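Local coordinates for flavin-dependent monooxygenase, oxygenase subunit HsaA (PDB 3AFF), which probably ortho-hydroxylates the phenolic ring of the secosteroid 3-HSA during cholesterol catabolism, using reduced FMN and dioxygen as the oxygenase half of a two-component monooxygenase, at residues Ser11-Ile16 against Phe68-Arg73; Ser149-Gly154 against Asn193-Lys198; Trp294-Gly299 against Ala322-Val327. One frame throughout, in Å; residues are numbered along the deposited sequence.

Contact 1. Residues Ser11-Ile16 against Phe68-Arg73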
ATOM      1  N   SER A  11       8.608  49.879  11.546  1.00 32.57           N
ATOM      2  CA  SER A  11       8.539  51.038  10.618  1.00 31.10           C
ATOM      3  C   SER A  11       9.443  50.933   9.418  1.00 30.00           C
ATOM      4  O   SER A  11       9.149  51.522   8.368  1.00 27.35           O
ATOM      5  CB  SER A  11       8.724  52.383  11.329  1.00 32.39           C
ATOM      6  OG  SER A  11      10.072  52.617  11.684  1.00 34.94           O
ATOM      7  N   VAL A  12      10.581  50.224   9.579  1.00 29.25           N
ATOM      8  CA  VAL A  12      11.448  49.935   8.441  1.00 27.93           C
ATOM      9  C   VAL A  12      10.676  49.107   7.476  1.00 27.48           C
ATOM     10  O   VAL A  12      10.608  49.437   6.296  1.00 28.30           O
ATOM     11  CB  VAL A  12      12.808  49.256   8.867  1.00 27.70           C
ATOM     12  CG1 VAL A  12      13.663  48.996   7.689  1.00 28.29           C
ATOM     13  CG2 VAL A  12      13.562  50.167   9.790  1.00 25.59           C
ATOM     14  N   LEU A  13      10.071  48.034   7.959  1.00 28.82           N
ATOM     15  CA  LEU A  13       9.284  47.125   7.068  1.00 29.94           C
ATOM     16  C   LEU A  13       8.207  47.919   6.274  1.00 30.22           C
ATOM     17  O   LEU A  13       8.098  47.835   5.033  1.00 29.99           O
ATOM     18  CB  LEU A  13       8.668  45.992   7.927  1.00 30.22           C
ATOM     19  CG  LEU A  13       8.743  44.502   7.559  1.00 32.60           C
ATOM     20  CD1 LEU A  13       9.858  44.165   6.580  1.00 32.94           C
ATOM     21  CD2 LEU A  13       8.804  43.584   8.767  1.00 29.37           C
ATOM     22  N   ALA A  14       7.444  48.741   7.017  1.00 30.52           N
ATOM     23  CA  ALA A  14       6.466  49.693   6.452  1.00 30.45           C
ATOM     24  C   ALA A  14       7.028  50.569   5.330  1.00 30.10           C
ATOM     25  O   ALA A  14       6.408  50.696   4.287  1.00 29.35           O
ATOM     26  CB  ALA A  14       5.899  50.577   7.587  1.00 30.71           C
ATOM     27  N   ALA A  15       8.228  51.128   5.559  1.00 29.74           N
ATOM     28  CA  ALA A  15       8.945  51.956   4.599  1.00 29.74           C
ATOM     29  C   ALA A  15       9.504  51.221   3.369  1.00 30.20           C
ATOM     30  O   ALA A  15       9.619  51.790   2.291  1.00 29.47           O
ATOM     31  CB  ALA A  15      10.056  52.723   5.323  1.00 29.13           C
ATOM     32  N   ILE A  16       9.888  49.970   3.545  1.00 31.58           N
ATOM     33  CA  ILE A  16      10.238  49.086   2.416  1.00 32.25           C
ATOM     34  C   ILE A  16       9.023  48.886   1.483  1.00 33.26           C
ATOM     35  O   ILE A  16       9.133  48.957   0.251  1.00 31.78           O
ATOM     36  CB  ILE A  16      10.841  47.735   2.960  1.00 32.08           C
ATOM     37  CG1 ILE A  16      12.318  47.975   3.354  1.00 32.13           C
ATOM     38  CG2 ILE A  16      10.749  46.647   1.921  1.00 32.03           C
ATOM     39  CD1 ILE A  16      12.877  47.025   4.382  1.00 31.76           C
ATOM     40  N   PHE A  68      13.613  40.476   9.408  1.00 19.48           N
ATOM     41  CA  PHE A  68      14.616  40.694   8.378  1.00 20.09           C
ATOM     42  C   PHE A  68      14.343  39.841   7.136  1.00 18.83           C
ATOM     43  O   PHE A  68      14.392  40.356   6.034  1.00 20.87           O
ATOM     44  CB  PHE A  68      16.042  40.385   8.897  1.00 20.06           C
ATOM     45  CG  PHE A  68      17.090  40.537   7.819  1.00 23.28           C
ATOM     46  CD1 PHE A  68      17.624  41.800   7.522  1.00 22.81           C
ATOM     47  CD2 PHE A  68      17.523  39.421   7.085  1.00 22.06           C
ATOM     48  CE1 PHE A  68      18.572  41.941   6.538  1.00 22.54           C
ATOM     49  CE2 PHE A  68      18.462  39.574   6.070  1.00 22.09           C
ATOM     50  CZ  PHE A  68      18.986  40.818   5.819  1.00 23.17           C
ATOM     51  N   PHE A  69      14.071  38.544   7.295  1.00 19.18           N
ATOM     52  CA  PHE A  69      13.776  37.697   6.094  1.00 19.11           C
ATOM     53  C   PHE A  69      12.503  38.068   5.314  1.00 19.75           C
ATOM     54  O   PHE A  69      12.498  38.049   4.073  1.00 20.56           O
ATOM     55  CB  PHE A  69      13.890  36.189   6.411  1.00 19.08           C
ATOM     56  CG  PHE A  69      15.271  35.790   6.840  1.00 16.46           C
ATOM     57  CD1 PHE A  69      16.364  36.021   6.001  1.00 15.80           C
ATOM     58  CD2 PHE A  69      15.505  35.219   8.103  1.00 18.69           C
ATOM     59  CE1 PHE A  69      17.683  35.663   6.415  1.00 15.12           C
ATOM     60  CE2 PHE A  69      16.790  34.849   8.523  1.00 16.33           C
ATOM     61  CZ  PHE A  69      17.899  35.070   7.697  1.00 16.37           C
ATOM     62  N   GLU A  70      11.463  38.516   6.042  1.00 21.81           N
ATOM     63  CA  GLU A  70      10.244  39.057   5.435  1.00 21.21           C
ATOM     64  C   GLU A  70      10.492  40.262   4.540  1.00 21.33           C
ATOM     65  O   GLU A  70       9.988  40.347   3.428  1.00 21.03           O
ATOM     66  CB  GLU A  70       9.206  39.419   6.557  1.00 21.97           C
ATOM     67  CG  GLU A  70       8.040  40.264   6.083  1.00 20.93           C
ATOM     68  CD  GLU A  70       7.131  39.504   5.095  1.00 27.99           C
ATOM     69  OE1 GLU A  70       6.398  40.200   4.296  1.00 27.73           O
ATOM     70  OE2 GLU A  70       7.208  38.222   5.099  1.00 24.36           O
ATOM     71  N   ALA A  71      11.268  41.219   5.057  1.00 21.87           N
ATOM     72  CA  ALA A  71      11.825  42.292   4.259  1.00 20.80           C
ATOM     73  C   ALA A  71      12.476  41.870   2.945  1.00 19.95           C
ATOM     74  O   ALA A  71      12.216  42.487   1.878  1.00 21.49           O
ATOM     75  CB  ALA A  71      12.849  43.106   5.159  1.00 21.12           C
ATOM     76  N   THR A  72      13.344  40.855   2.982  1.00 19.42           N
ATOM     77  CA  THR A  72      13.960  40.372   1.741  1.00 19.48           C
ATOM     78  C   THR A  72      12.972  39.687   0.790  1.00 19.76           C
ATOM     79  O   THR A  72      13.142  39.720  -0.437  1.00 19.92           O
ATOM     80  CB  THR A  72      15.153  39.395   2.029  1.00 19.16           C
ATOM     81  OG1 THR A  72      14.662  38.139   2.512  1.00 19.43           O
ATOM     82  CG2 THR A  72      16.100  40.024   3.107  1.00 18.21           C
ATOM     83  N   ARG A  73      11.995  38.985   1.367  1.00 21.09           N
ATOM     84  CA  ARG A  73      10.911  38.329   0.586  1.00 20.82           C
ATOM     85  C   ARG A  73      10.138  39.383  -0.221  1.00 21.92           C
ATOM     86  O   ARG A  73       9.952  39.235  -1.441  1.00 21.96           O
ATOM     87  CB  ARG A  73       9.959  37.549   1.531  1.00 20.56           C
ATOM     88  CG  ARG A  73       8.940  36.613   0.744  1.00 19.93           C
ATOM     89  CD  ARG A  73       7.702  36.195   1.573  1.00 21.97           C
ATOM     90  NE  ARG A  73       6.944  37.344   2.076  1.00 20.96           N
ATOM     91  CZ  ARG A  73       6.128  38.082   1.312  1.00 25.83           C
ATOM     92  NH1 ARG A  73       5.899  37.772   0.062  1.00 22.11           N
ATOM     93  NH2 ARG A  73       5.487  39.120   1.814  1.00 26.25           N
TER
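Glu70 OE1, at the end of a side chain whose CG lies beside Leu13, is gripped by two arginines of its own helix: Arg73 NH2 donates to it at 2.9 Å on its syn side, and Arg74 NE forms a second salt bridge to it. The setting is the N-terminal helical domain of the acyl-CoA dehydrogenase fold, where the two segments belong to helices 9-33 and 65-76. Arg73 also reaches Glu70 OE2 through NE, in an almost straight bond (177°), so its guanidinium holds the carboxylate side-on with one nitrogen to each oxygen. With Glu70 CG anti to the backbone N, the chain folds at its next bond and swings the carboxylate toward the arginine one turn further on.

The segments run side by side nearly parallel, 3° apart, with axes 10.3 Å from each other. Between them the contact is wholly apolar and centres on the methyl of Ala71. Leu13 CD1 presses on Ala71 CB at 3.5 Å, tighter than usual for two carbons, although the Leu13 torsions are far from staggered and the precise place of this methyl is therefore less certain. Ile16, one turn later, brings its CD1 to the same Ala71 CB at 4.0 Å. Elsewhere on helix 65-76, Phe69 and Thr72 meet helix 233-259. Within its own helix, Phe69 O accepts from both Arg73 N at 2.9 Å and Thr72 OG1 at 2.7 Å, the hydroxyl lying 16° from the carbonyl plane.

Contact 2. Residues Ser149-Gly154 against Asn193-Lys198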
ATOM      1  N   SER A 149      32.571  48.311   1.347  1.00 20.12           N
ATOM      2  CA  SER A 149      33.962  48.728   1.402  1.00 22.33           C
ATOM      3  C   SER A 149      34.902  47.782   2.223  1.00 21.48           C
ATOM      4  O   SER A 149      36.065  48.079   2.489  1.00 21.30           O
ATOM      5  CB  SER A 149      34.038  50.222   1.771  1.00 23.36           C
ATOM      6  OG  SER A 149      33.298  50.446   2.941  1.00 27.28           O
ATOM      7  N   TRP A 150      34.349  46.636   2.598  1.00 20.65           N
ATOM      8  CA  TRP A 150      35.053  45.553   3.243  1.00 19.07           C
ATOM      9  C   TRP A 150      34.417  44.250   2.711  1.00 19.26           C
ATOM     10  O   TRP A 150      33.298  44.271   2.169  1.00 17.98           O
ATOM     11  CB  TRP A 150      34.726  45.592   4.722  1.00 19.37           C
ATOM     12  CG  TRP A 150      35.396  46.698   5.556  1.00 19.08           C
ATOM     13  CD1 TRP A 150      34.948  48.000   5.723  1.00 18.94           C
ATOM     14  CD2 TRP A 150      36.572  46.559   6.365  1.00 18.47           C
ATOM     15  NE1 TRP A 150      35.813  48.669   6.557  1.00 22.28           N
ATOM     16  CE2 TRP A 150      36.825  47.822   6.955  1.00 20.00           C
ATOM     17  CE3 TRP A 150      37.446  45.495   6.644  1.00 16.06           C
ATOM     18  CZ2 TRP A 150      37.912  48.049   7.842  1.00 16.25           C
ATOM     19  CZ3 TRP A 150      38.525  45.717   7.499  1.00 19.46           C
ATOM     20  CH2 TRP A 150      38.736  46.998   8.121  1.00 16.47           C
ATOM     21  N   THR A 151      35.106  43.122   2.914  1.00 19.07           N
ATOM     22  CA  THR A 151      34.565  41.847   2.509  1.00 18.83           C
ATOM     23  C   THR A 151      34.971  40.762   3.474  1.00 18.68           C
ATOM     24  O   THR A 151      36.061  40.808   4.057  1.00 17.10           O
ATOM     25  CB  THR A 151      35.024  41.453   1.051  1.00 19.09           C
ATOM     26  OG1 THR A 151      34.123  40.488   0.551  1.00 18.39           O
ATOM     27  CG2 THR A 151      36.530  40.891   0.987  1.00 17.75           C
ATOM     28  N   PHE A 152      34.129  39.736   3.563  1.00 16.19           N
ATOM     29  CA  PHE A 152      34.568  38.421   4.099  1.00 15.71           C
ATOM     30  C   PHE A 152      35.024  37.488   2.992  1.00 15.33           C
ATOM     31  O   PHE A 152      34.433  37.461   1.940  1.00 16.85           O
ATOM     32  CB  PHE A 152      33.419  37.700   4.811  1.00 14.93           C
ATOM     33  CG  PHE A 152      32.802  38.484   5.967  1.00 17.03           C
ATOM     34  CD1 PHE A 152      33.597  38.947   7.025  1.00 18.66           C
ATOM     35  CD2 PHE A 152      31.433  38.716   6.001  1.00 15.95           C
ATOM     36  CE1 PHE A 152      33.023  39.612   8.143  1.00 18.00           C
ATOM     37  CE2 PHE A 152      30.860  39.426   7.124  1.00 17.02           C
ATOM     38  CZ  PHE A 152      31.654  39.838   8.174  1.00 16.63           C
ATOM     39  N   VAL A 153      36.053  36.690   3.240  1.00 16.96           N
ATOM     40  CA  VAL A 153      36.423  35.633   2.285  1.00 16.68           C
ATOM     41  C   VAL A 153      36.637  34.432   3.187  1.00 16.40           C
ATOM     42  O   VAL A 153      37.195  34.555   4.287  1.00 16.99           O
ATOM     43  CB  VAL A 153      37.760  35.950   1.448  1.00 17.27           C
ATOM     44  CG1 VAL A 153      37.478  36.987   0.404  1.00 19.63           C
ATOM     45  CG2 VAL A 153      38.903  36.358   2.368  1.00 15.41           C
ATOM     46  N   GLY A 154      36.174  33.281   2.734  1.00 15.35           N
ATOM     47  CA  GLY A 154      36.314  32.079   3.484  1.00 14.85           C
ATOM     48  C   GLY A 154      37.456  31.171   3.055  1.00 15.17           C
ATOM     49  O   GLY A 154      37.814  31.138   1.899  1.00 15.33           O
ATOM     50  N   ASN A 193      30.460  39.714  -8.462  1.00 20.99           N
ATOM     51  CA  ASN A 193      31.803  39.731  -9.059  1.00 22.25           C
ATOM     52  C   ASN A 193      32.902  39.018  -8.236  1.00 21.84           C
ATOM     53  O   ASN A 193      32.638  38.453  -7.168  1.00 21.92           O
ATOM     54  CB  ASN A 193      32.192  41.160  -9.505  1.00 22.70           C
ATOM     55  CG  ASN A 193      31.390  41.626 -10.716  1.00 23.77           C
ATOM     56  OD1 ASN A 193      30.753  42.674 -10.688  1.00 28.52           O
ATOM     57  ND2 ASN A 193      31.397  40.836 -11.764  1.00 20.51           N
ATOM     58  N   THR A 194      34.125  38.985  -8.768  1.00 22.48           N
ATOM     59  CA  THR A 194      35.208  38.210  -8.186  1.00 22.41           C
ATOM     60  C   THR A 194      36.256  39.011  -7.408  1.00 24.08           C
ATOM     61  O   THR A 194      36.655  40.107  -7.829  1.00 24.13           O
ATOM     62  CB  THR A 194      35.846  37.401  -9.288  1.00 23.27           C
ATOM     63  OG1 THR A 194      34.951  36.307  -9.537  1.00 23.24           O
ATOM     64  CG2 THR A 194      37.177  36.853  -8.858  1.00 20.22           C
ATOM     65  N   LEU A 195      36.718  38.470  -6.275  1.00 23.30           N
ATOM     66  CA  LEU A 195      37.572  39.270  -5.353  1.00 22.48           C
ATOM     67  C   LEU A 195      38.944  38.635  -5.374  1.00 21.91           C
ATOM     68  O   LEU A 195      39.106  37.462  -5.010  1.00 20.42           O
ATOM     69  CB  LEU A 195      37.023  39.272  -3.911  1.00 21.81           C
ATOM     70  CG  LEU A 195      35.516  39.447  -3.679  1.00 22.65           C
ATOM     71  CD1 LEU A 195      35.080  39.043  -2.250  1.00 21.31           C
ATOM     72  CD2 LEU A 195      35.107  40.883  -4.032  1.00 22.38           C
ATOM     73  N   VAL A 196      39.924  39.417  -5.809  1.00 22.55           N
ATOM     74  CA  VAL A 196      41.301  38.901  -5.956  1.00 23.69           C
ATOM     75  C   VAL A 196      42.165  39.457  -4.838  1.00 21.94           C
ATOM     76  O   VAL A 196      42.226  40.630  -4.659  1.00 20.87           O
ATOM     77  CB  VAL A 196      41.918  39.273  -7.354  1.00 24.07           C
ATOM     78  CG1 VAL A 196      43.300  38.614  -7.545  1.00 24.29           C
ATOM     79  CG2 VAL A 196      40.960  38.852  -8.490  1.00 27.53           C
ATOM     80  N   VAL A 197      42.813  38.578  -4.083  1.00 22.14           N
ATOM     81  CA  VAL A 197      43.481  38.952  -2.857  1.00 21.48           C
ATOM     82  C   VAL A 197      44.888  38.386  -3.024  1.00 22.39           C
ATOM     83  O   VAL A 197      45.028  37.210  -3.255  1.00 23.18           O
ATOM     84  CB  VAL A 197      42.743  38.310  -1.593  1.00 20.86           C
ATOM     85  CG1 VAL A 197      43.444  38.632  -0.330  1.00 20.31           C
ATOM     86  CG2 VAL A 197      41.244  38.769  -1.528  1.00 19.76           C
ATOM     87  N   LYS A 198      45.912  39.234  -2.910  1.00 23.86           N
ATOM     88  CA  LYS A 198      47.313  38.771  -3.066  1.00 25.70           C
ATOM     89  C   LYS A 198      48.170  39.247  -1.917  1.00 23.47           C
ATOM     90  O   LYS A 198      48.351  40.464  -1.733  1.00 24.95           O
ATOM     91  CB  LYS A 198      47.960  39.276  -4.368  1.00 25.74           C
ATOM     92  CG  LYS A 198      47.004  39.666  -5.446  1.00 30.44           C
ATOM     93  CD  LYS A 198      47.560  39.428  -6.910  1.00 31.76           C
ATOM     94  CE  LYS A 198      46.593  40.046  -7.979  1.00 34.48           C
ATOM     95  NZ  LYS A 198      46.027  41.461  -7.633  1.00 39.12           N
TER
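Leu195 meets Thr151 tip to tip inside the curled β domain that forms the middle of the acyl-CoA dehydrogenase fold. Strands 150-159 and 193-198 are not paired with each other; strands 124-129 and 132-142 link them around the sheet, and they meet only through side chains pointing toward one another, with no hydrogen bond between the two segments.

A single methyl, Leu195 CD1, makes the closest approaches. The leucine CG lies beside its own backbone N (chi1 -43°), and CD1 continues the chain in an extended form (chi2 164°), which carries this methyl toward Thr151 on strand 150-159. It comes against Thr151 OG1 at 3.3 Å and Thr151 CG2 at 4.0 Å, fitting against both branches of the threonine. Thr151 turns OG1 anti to the backbone N (chi1 -160°), which leaves CG2 in the crowded position between N and the carbonyl carbon. The hydroxyl is hydrogen-bonded to Ser117 OG.

Phe152 points the other way, its ring meeting those of His95 and Phe99. The Leu195 side chain also lies about 4 Å, at nearest atoms, from those of Ser119 and Ser142, which probably bind FMN, so the contact lies close to the presumed flavin site. From Val153, CG1 slants past the leucine and comes within 4.1 Å of Leu195 CD1.

Contact 3. Residues Trp294-Gly299 against Ala322-Val327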
ATOM      1  N   TRP A 294       6.786  29.310   2.205  1.00 23.54           N
ATOM      2  CA  TRP A 294       7.099  30.430   3.085  1.00 24.02           C
ATOM      3  C   TRP A 294       6.827  30.186   4.593  1.00 25.70           C
ATOM      4  O   TRP A 294       7.740  30.411   5.435  1.00 25.38           O
ATOM      5  CB  TRP A 294       6.482  31.755   2.609  1.00 23.78           C
ATOM      6  CG  TRP A 294       6.815  32.888   3.594  1.00 22.87           C
ATOM      7  CD1 TRP A 294       5.978  33.413   4.567  1.00 23.23           C
ATOM      8  CD2 TRP A 294       8.113  33.536   3.781  1.00 22.89           C
ATOM      9  NE1 TRP A 294       6.664  34.400   5.311  1.00 22.21           N
ATOM     10  CE2 TRP A 294       7.964  34.491   4.850  1.00 22.30           C
ATOM     11  CE3 TRP A 294       9.353  33.434   3.126  1.00 19.87           C
ATOM     12  CZ2 TRP A 294       9.009  35.355   5.252  1.00 22.68           C
ATOM     13  CZ3 TRP A 294      10.438  34.299   3.563  1.00 22.94           C
ATOM     14  CH2 TRP A 294      10.239  35.232   4.609  1.00 24.05           C
ATOM     15  N   ARG A 295       5.608  29.766   4.951  1.00 25.44           N
ATOM     16  CA  ARG A 295       5.300  29.470   6.365  1.00 28.10           C
ATOM     17  C   ARG A 295       6.319  28.513   6.937  1.00 25.74           C
ATOM     18  O   ARG A 295       6.741  28.649   8.062  1.00 24.12           O
ATOM     19  CB  ARG A 295       3.965  28.746   6.525  1.00 27.54           C
ATOM     20  CG  ARG A 295       2.676  29.511   6.271  1.00 34.57           C
ATOM     21  CD  ARG A 295       1.472  28.501   6.472  1.00 35.14           C
ATOM     22  NE  ARG A 295       0.688  28.403   5.230  1.00 45.42           N
ATOM     23  CZ  ARG A 295      -0.102  29.380   4.775  1.00 52.62           C
ATOM     24  NH1 ARG A 295      -0.257  30.520   5.470  1.00 57.84           N
ATOM     25  NH2 ARG A 295      -0.744  29.230   3.632  1.00 53.61           N
ATOM     26  N   GLN A 296       6.627  27.469   6.166  1.00 25.54           N
ATOM     27  CA  GLN A 296       7.597  26.455   6.578  1.00 25.31           C
ATOM     28  C   GLN A 296       9.006  27.078   6.812  1.00 24.66           C
ATOM     29  O   GLN A 296       9.586  26.899   7.916  1.00 24.72           O
ATOM     30  CB  GLN A 296       7.628  25.350   5.515  1.00 26.31           C
ATOM     31  CG  GLN A 296       8.603  24.184   5.731  1.00 28.03           C
ATOM     32  CD  GLN A 296       8.608  23.219   4.496  1.00 30.89           C
ATOM     33  OE1 GLN A 296       8.719  23.655   3.311  1.00 34.76           O
ATOM     34  NE2 GLN A 296       8.412  21.910   4.771  1.00 38.86           N
ATOM     35  N   LEU A 297       9.527  27.842   5.846  1.00 21.54           N
ATOM     36  CA  LEU A 297      10.891  28.464   6.002  1.00 22.00           C
ATOM     37  C   LEU A 297      11.016  29.443   7.192  1.00 23.11           C
ATOM     38  O   LEU A 297      11.951  29.381   7.978  1.00 23.64           O
ATOM     39  CB  LEU A 297      11.260  29.237   4.736  1.00 20.88           C
ATOM     40  CG  LEU A 297      12.720  29.724   4.500  1.00 20.70           C
ATOM     41  CD1 LEU A 297      13.642  28.530   4.346  1.00 17.68           C
ATOM     42  CD2 LEU A 297      12.771  30.594   3.282  1.00 17.57           C
ATOM     43  N   ILE A 298      10.069  30.375   7.277  1.00 23.81           N
ATOM     44  CA  ILE A 298      10.092  31.433   8.269  1.00 24.07           C
ATOM     45  C   ILE A 298       9.678  30.867   9.610  1.00 24.70           C
ATOM     46  O   ILE A 298      10.056  31.378  10.674  1.00 25.28           O
ATOM     47  CB  ILE A 298       9.160  32.591   7.797  1.00 24.75           C
ATOM     48  CG1 ILE A 298       9.589  33.921   8.414  1.00 23.78           C
ATOM     49  CG2 ILE A 298       7.615  32.227   8.005  1.00 25.48           C
ATOM     50  CD1 ILE A 298      11.021  34.286   8.194  1.00 21.98           C
ATOM     51  N   GLY A 299       8.903  29.772   9.566  1.00 24.18           N
ATOM     52  CA  GLY A 299       8.569  29.030  10.763  1.00 23.45           C
ATOM     53  C   GLY A 299       9.727  28.491  11.574  1.00 22.54           C
ATOM     54  O   GLY A 299       9.676  28.511  12.809  1.00 21.62           O
ATOM     55  N   ALA A 322      15.350  22.556   9.974  1.00 21.77           N
ATOM     56  CA  ALA A 322      15.465  23.843   9.270  1.00 21.20           C
ATOM     57  C   ALA A 322      16.310  23.646   8.004  1.00 22.15           C
ATOM     58  O   ALA A 322      15.991  24.202   6.967  1.00 20.82           O
ATOM     59  CB  ALA A 322      16.061  24.976  10.225  1.00 20.77           C
ATOM     60  N   ARG A 323      17.348  22.802   8.082  1.00 22.42           N
ATOM     61  CA  ARG A 323      18.140  22.457   6.923  1.00 23.18           C
ATOM     62  C   ARG A 323      17.433  21.695   5.829  1.00 23.37           C
ATOM     63  O   ARG A 323      17.624  21.993   4.667  1.00 22.73           O
ATOM     64  CB  ARG A 323      19.369  21.632   7.300  1.00 23.89           C
ATOM     65  CG  ARG A 323      20.517  22.500   7.632  1.00 29.56           C
ATOM     66  CD  ARG A 323      21.497  22.730   6.490  1.00 29.01           C
ATOM     67  NE  ARG A 323      22.609  23.482   7.081  1.00 26.83           N
ATOM     68  CZ  ARG A 323      23.320  24.383   6.441  1.00 24.92           C
ATOM     69  NH1 ARG A 323      23.021  24.643   5.183  1.00 28.22           N
ATOM     70  NH2 ARG A 323      24.325  25.034   7.057  1.00 28.07           N
ATOM     71  N   ARG A 324      16.707  20.644   6.192  1.00 25.96           N
ATOM     72  CA  ARG A 324      15.963  19.891   5.215  1.00 26.38           C
ATOM     73  C   ARG A 324      14.874  20.759   4.605  1.00 25.58           C
ATOM     74  O   ARG A 324      14.590  20.631   3.415  1.00 25.47           O
ATOM     75  CB  ARG A 324      15.457  18.555   5.757  1.00 28.74           C
ATOM     76  CG  ARG A 324      14.760  18.596   7.078  1.00 35.98           C
ATOM     77  CD  ARG A 324      13.494  17.648   7.123  1.00 45.91           C
ATOM     78  NE  ARG A 324      12.250  18.458   7.079  1.00 50.93           N
ATOM     79  CZ  ARG A 324      11.202  18.385   7.922  1.00 52.70           C
ATOM     80  NH1 ARG A 324      11.166  17.501   8.925  1.00 52.66           N
ATOM     81  NH2 ARG A 324      10.157  19.202   7.739  1.00 49.17           N
ATOM     82  N   ASP A 325      14.304  21.677   5.382  1.00 24.29           N
ATOM     83  CA  ASP A 325      13.323  22.604   4.836  1.00 23.35           C
ATOM     84  C   ASP A 325      13.850  23.610   3.832  1.00 23.19           C
ATOM     85  O   ASP A 325      13.055  24.141   3.050  1.00 23.57           O
ATOM     86  CB  ASP A 325      12.503  23.294   5.958  1.00 24.36           C
ATOM     87  CG  ASP A 325      11.552  22.330   6.669  1.00 25.29           C
ATOM     88  OD1 ASP A 325      11.380  21.190   6.167  1.00 28.08           O
ATOM     89  OD2 ASP A 325      10.986  22.694   7.722  1.00 25.13           O
ATOM     90  N   GLN A 326      15.162  23.893   3.804  1.00 22.89           N
ATOM     91  CA  GLN A 326      15.688  24.812   2.774  1.00 22.04           C
ATOM     92  C   GLN A 326      15.405  24.294   1.371  1.00 22.46           C
ATOM     93  O   GLN A 326      14.856  25.007   0.562  1.00 22.60           O
ATOM     94  CB  GLN A 326      17.216  25.043   2.926  1.00 22.22           C
ATOM     95  CG  GLN A 326      17.622  25.528   4.346  1.00 19.34           C
ATOM     96  CD  GLN A 326      17.224  26.960   4.672  1.00 20.45           C
ATOM     97  OE1 GLN A 326      17.203  27.368   5.874  1.00 22.75           O
ATOM     98  NE2 GLN A 326      16.941  27.741   3.647  1.00 16.54           N
ATOM     99  N   VAL A 327      15.790  23.060   1.064  1.00 24.07           N
ATOM    100  CA  VAL A 327      15.402  22.477  -0.228  1.00 26.70           C
ATOM    101  C   VAL A 327      13.904  22.302  -0.439  1.00 25.44           C
ATOM    102  O   VAL A 327      13.451  22.474  -1.556  1.00 25.61           O
ATOM    103  CB  VAL A 327      16.146  21.135  -0.619  1.00 27.29           C
ATOM    104  CG1 VAL A 327      17.627  21.392  -0.665  1.00 29.62           C
ATOM    105  CG2 VAL A 327      15.843  20.077   0.361  1.00 29.39           C
TER
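Gln296 lays the outer half of its side chain across the carboxylate of Asp325. With CG anti to the backbone N (chi1 179°) and the chain extended beyond it, the glutamine reaches the neighbouring helix, and its CG rests 3.4 Å from Asp325 OD2. Its amide plane is turned 33° from that of the carboxylate. Gln296 NE2 comes as near as 3.4 Å to Asp325 OD1, yet the angle is too poor for a hydrogen bond, and the two side chains only lie in van der Waals contact, crossing obliquely.

Asp325 OD1 is instead engaged by the preceding residue: Arg324 NH2 donates to it at 2.8 Å, on the syn lone pair, and Arg324 NE adds a weak bond to the same oxygen. This neighbouring positive charge probably favours the ionised aspartate.

In the C-terminal four-helix bundle of the acyl-CoA dehydrogenase fold, segments 294-299 and 322-327 of helices 286-309 and 316-342 run roughly antiparallel, their local axes crossing at -148° with a closest approach of 9.5 Å. Away from the polar pair, Leu297 meets Gln326 at about a right angle. Although Gln326 starts out away from the opposing helix, a bend at its second torsion brings the amide back beside the leucine. Thr239 of helix 233-259 hydrogen-bonds Gln326 OE1 and Ser242 makes a weak bond with NE2, which helps to fix the amide's orientation; Leu297 CD1 approaches Gln326 NE2 at 3.5 Å.

How the contacts relate
The contacts follow one another along the chain and sample the three parts of the acyl-CoA dehydrogenase fold: contact 1 the N-terminal helices, contact 2 the β domain, contact 3 the C-terminal helical bundle. Contacts 1 and 3, with centres 19 Å apart, adjoin directly, because Trp294 and Ile298 pack against helix 65-76; Trp294 CZ2 lies 3.4 Å from Glu70 OE2, and Arg73 makes a cation-pi contact with the indole. The two helical domains thus form one continuous body. Contact 2 stands apart, its centre 28 Å from that of contact 1 and 30 Å from that of contact 3, across the chain's centre and beside the probable FMN-binding residues.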